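Local coordinates for EGF family domain-containing protein (Toxoplasma gondii, PDB 4Z80) that probably serves host-cell invasion as a divergent apical membrane antigen of the parasite surface that binds a RON2-like partner at the moving junction, at residues F151-G156 against N273-L278. Sequence-based numbering, arbitrary orientation.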
loop_
_atom_site.group_PDB
_atom_site.type_symbol
_atom_site.label_atom_id
_atom_site.label_comp_id
_atom_site.label_asym_id
_atom_site.label_seq_id
_atom_site.Cartn_x
_atom_site.Cartn_y
_atom_site.Cartn_z
ATOM N N PHE A 151 -9.561 -6.291 -2.488
ATOM C CA PHE A 151 -8.116 -6.387 -2.270
ATOM C C PHE A 151 -7.702 -6.225 -0.813
ATOM O O PHE A 151 -6.515 -6.296 -0.505
ATOM C CB PHE A 151 -7.397 -5.325 -3.103
ATOM C CG PHE A 151 -6.658 -5.868 -4.282
ATOM C CD1 PHE A 151 -7.304 -6.654 -5.216
ATOM C CD2 PHE A 151 -5.323 -5.557 -4.473
ATOM C CE1 PHE A 151 -6.627 -7.144 -6.312
ATOM C CE2 PHE A 151 -4.643 -6.037 -5.573
ATOM C CZ PHE A 151 -5.297 -6.829 -6.490
ATOM N N ALA A 152 -8.658 -6.001 0.087
ATOM C CA ALA A 152 -8.305 -5.690 1.468
ATOM C C ALA A 152 -7.931 -6.935 2.254
ATOM O O ALA A 152 -8.550 -7.979 2.123
ATOM C CB ALA A 152 -9.449 -4.973 2.158
ATOM N N MET A 153 -6.914 -6.809 3.096
ATOM C CA MET A 153 -6.499 -7.926 3.933
ATOM C C MET A 153 -7.589 -8.243 4.956
ATOM O O MET A 153 -8.382 -7.374 5.323
ATOM C CB MET A 153 -5.171 -7.607 4.624
ATOM C CG MET A 153 -4.561 -8.759 5.403
ATOM S SD MET A 153 -4.407 -10.231 4.377
ATOM C CE MET A 153 -3.604 -11.343 5.536
ATOM N N TYR A 154 -7.616 -9.497 5.399
ATOM C CA TYR A 154 -8.525 -9.929 6.458
ATOM C C TYR A 154 -8.433 -8.994 7.650
ATOM O O TYR A 154 -7.373 -8.447 7.949
ATOM C CB TYR A 154 -8.207 -11.369 6.875
ATOM C CG TYR A 154 -8.179 -12.329 5.707
ATOM C CD1 TYR A 154 -9.346 -12.657 5.026
ATOM C CD2 TYR A 154 -6.992 -12.899 5.283
ATOM C CE1 TYR A 154 -9.330 -13.523 3.950
ATOM C CE2 TYR A 154 -6.964 -13.779 4.212
ATOM C CZ TYR A 154 -8.133 -14.084 3.548
ATOM O OH TYR A 154 -8.110 -14.961 2.477
ATOM N N ALA A 155 -9.558 -8.807 8.332
ATOM C CA ALA A 155 -9.621 -7.842 9.420
ATOM C C ALA A 155 -8.703 -8.198 10.582
ATOM O O ALA A 155 -8.163 -7.316 11.248
ATOM C CB ALA A 155 -11.039 -7.725 9.919
ATOM N N GLY A 156 -8.550 -9.486 10.837
ATOM C CA GLY A 156 -7.745 -9.945 11.948
ATOM C C GLY A 156 -7.686 -11.455 11.960
ATOM O O GLY A 156 -8.290 -12.122 11.113
ATOM N N ASN A 273 -1.062 -19.307 1.042
ATOM C CA ASN A 273 -0.614 -17.927 0.877
ATOM C C ASN A 273 0.260 -17.484 2.038
ATOM O O ASN A 273 -0.070 -17.711 3.203
ATOM C CB ASN A 273 -1.807 -16.978 0.734
ATOM C CG ASN A 273 -2.336 -16.917 -0.684
ATOM O OD1 ASN A 273 -1.879 -16.118 -1.508
ATOM N ND2 ASN A 273 -3.303 -17.758 -0.974
ATOM N N CYS A 274 1.388 -16.873 1.694
ATOM C CA CYS A 274 2.322 -16.318 2.658
ATOM C C CYS A 274 2.202 -14.805 2.588
ATOM O O CYS A 274 2.533 -14.208 1.564
ATOM C CB CYS A 274 3.751 -16.771 2.353
ATOM S SG CYS A 274 4.876 -16.780 3.772
ATOM N N PHE A 275 1.717 -14.201 3.669
ATOM C CA PHE A 275 1.444 -12.768 3.723
ATOM C C PHE A 275 2.589 -12.038 4.412
ATOM O O PHE A 275 2.841 -12.241 5.598
ATOM C CB PHE A 275 0.126 -12.494 4.461
ATOM C CG PHE A 275 -1.086 -13.067 3.776
ATOM C CD1 PHE A 275 -1.675 -12.400 2.714
ATOM C CD2 PHE A 275 -1.627 -14.276 4.181
ATOM C CE1 PHE A 275 -2.788 -12.917 2.077
ATOM C CE2 PHE A 275 -2.734 -14.801 3.543
ATOM C CZ PHE A 275 -3.315 -14.117 2.486
ATOM N N ARG A 276 3.288 -11.187 3.671
ATOM C CA ARG A 276 4.404 -10.441 4.225
ATOM C C ARG A 276 4.590 -9.137 3.474
ATOM O O ARG A 276 4.349 -9.064 2.268
ATOM C CB ARG A 276 5.701 -11.260 4.173
ATOM C CG ARG A 276 6.925 -10.532 4.721
ATOM C CD ARG A 276 8.113 -11.456 4.921
ATOM N NE ARG A 276 9.273 -10.716 5.415
ATOM C CZ ARG A 276 9.696 -10.682 6.678
ATOM N NH1 ARG A 276 9.073 -11.365 7.636
ATOM N NH2 ARG A 276 10.763 -9.954 6.980
ATOM N N SER A 277 5.017 -8.112 4.202
ATOM C CA SER A 277 5.321 -6.809 3.633
ATOM C C SER A 277 4.172 -6.284 2.781
ATOM O O SER A 277 4.364 -5.804 1.666
ATOM C CB SER A 277 6.618 -6.882 2.825
ATOM O OG SER A 277 7.671 -7.311 3.672
ATOM N N LEU A 278 2.973 -6.350 3.338
ATOM C CA LEU A 278 1.774 -6.016 2.586
ATOM C C LEU A 278 1.714 -4.534 2.273
ATOM O O LEU A 278 2.024 -3.702 3.123
ATOM C CB LEU A 278 0.523 -6.423 3.362
ATOM C CG LEU A 278 0.351 -7.921 3.619
ATOM C CD1 LEU A 278 -0.931 -8.167 4.399
ATOM C CD2 LEU A 278 0.347 -8.717 2.332
#
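The thioether end of M153 lies over one face of the F275 ring, its methyl CE 3.6 Å from the ring centroid and 15° off the normal. CE comes closest to the ring at CG of F275, 3.5 Å away, so the methyl sits off centre, toward the rim. The sulfur follows over the same face: SD is 4.2 Å from the centroid of the F275 ring, 27° off the normal, which makes this a Met-aromatic contact with a CH-pi component. M153 reaches across with CG anti to its backbone N, and a bend at chi2 (53°) turns the sulfur and methyl onto the ring. Nearer the backbone, CG of M153 meets CD1 of L278 at 3.8 Å, the two side chains crossing at about a right angle. No hydrogen bond crosses between the segments; the contact is apolar and all four touching residues are buried. Both segments are irregular loops of the AMA-like ectodomain, 273-278 within its PAN-related family region and just ahead of strand 280-283. C274 is tied to C72 by a disulfide, while the backbone of M153 is hydrogen-bonded to that of L291 in strand 289-291, in the same sheet as 280-283. W266 also packs on the M153 side chain. Y154 brings its ring edge near F275, with CE2 of Y154 4.1 Å from CZ of F275, a looser touch than that of the methionine. The phenol OH of Y154 hydrogen-bonds to the backbone N of A123, and the Y154 side chain also packs on I121 and V125.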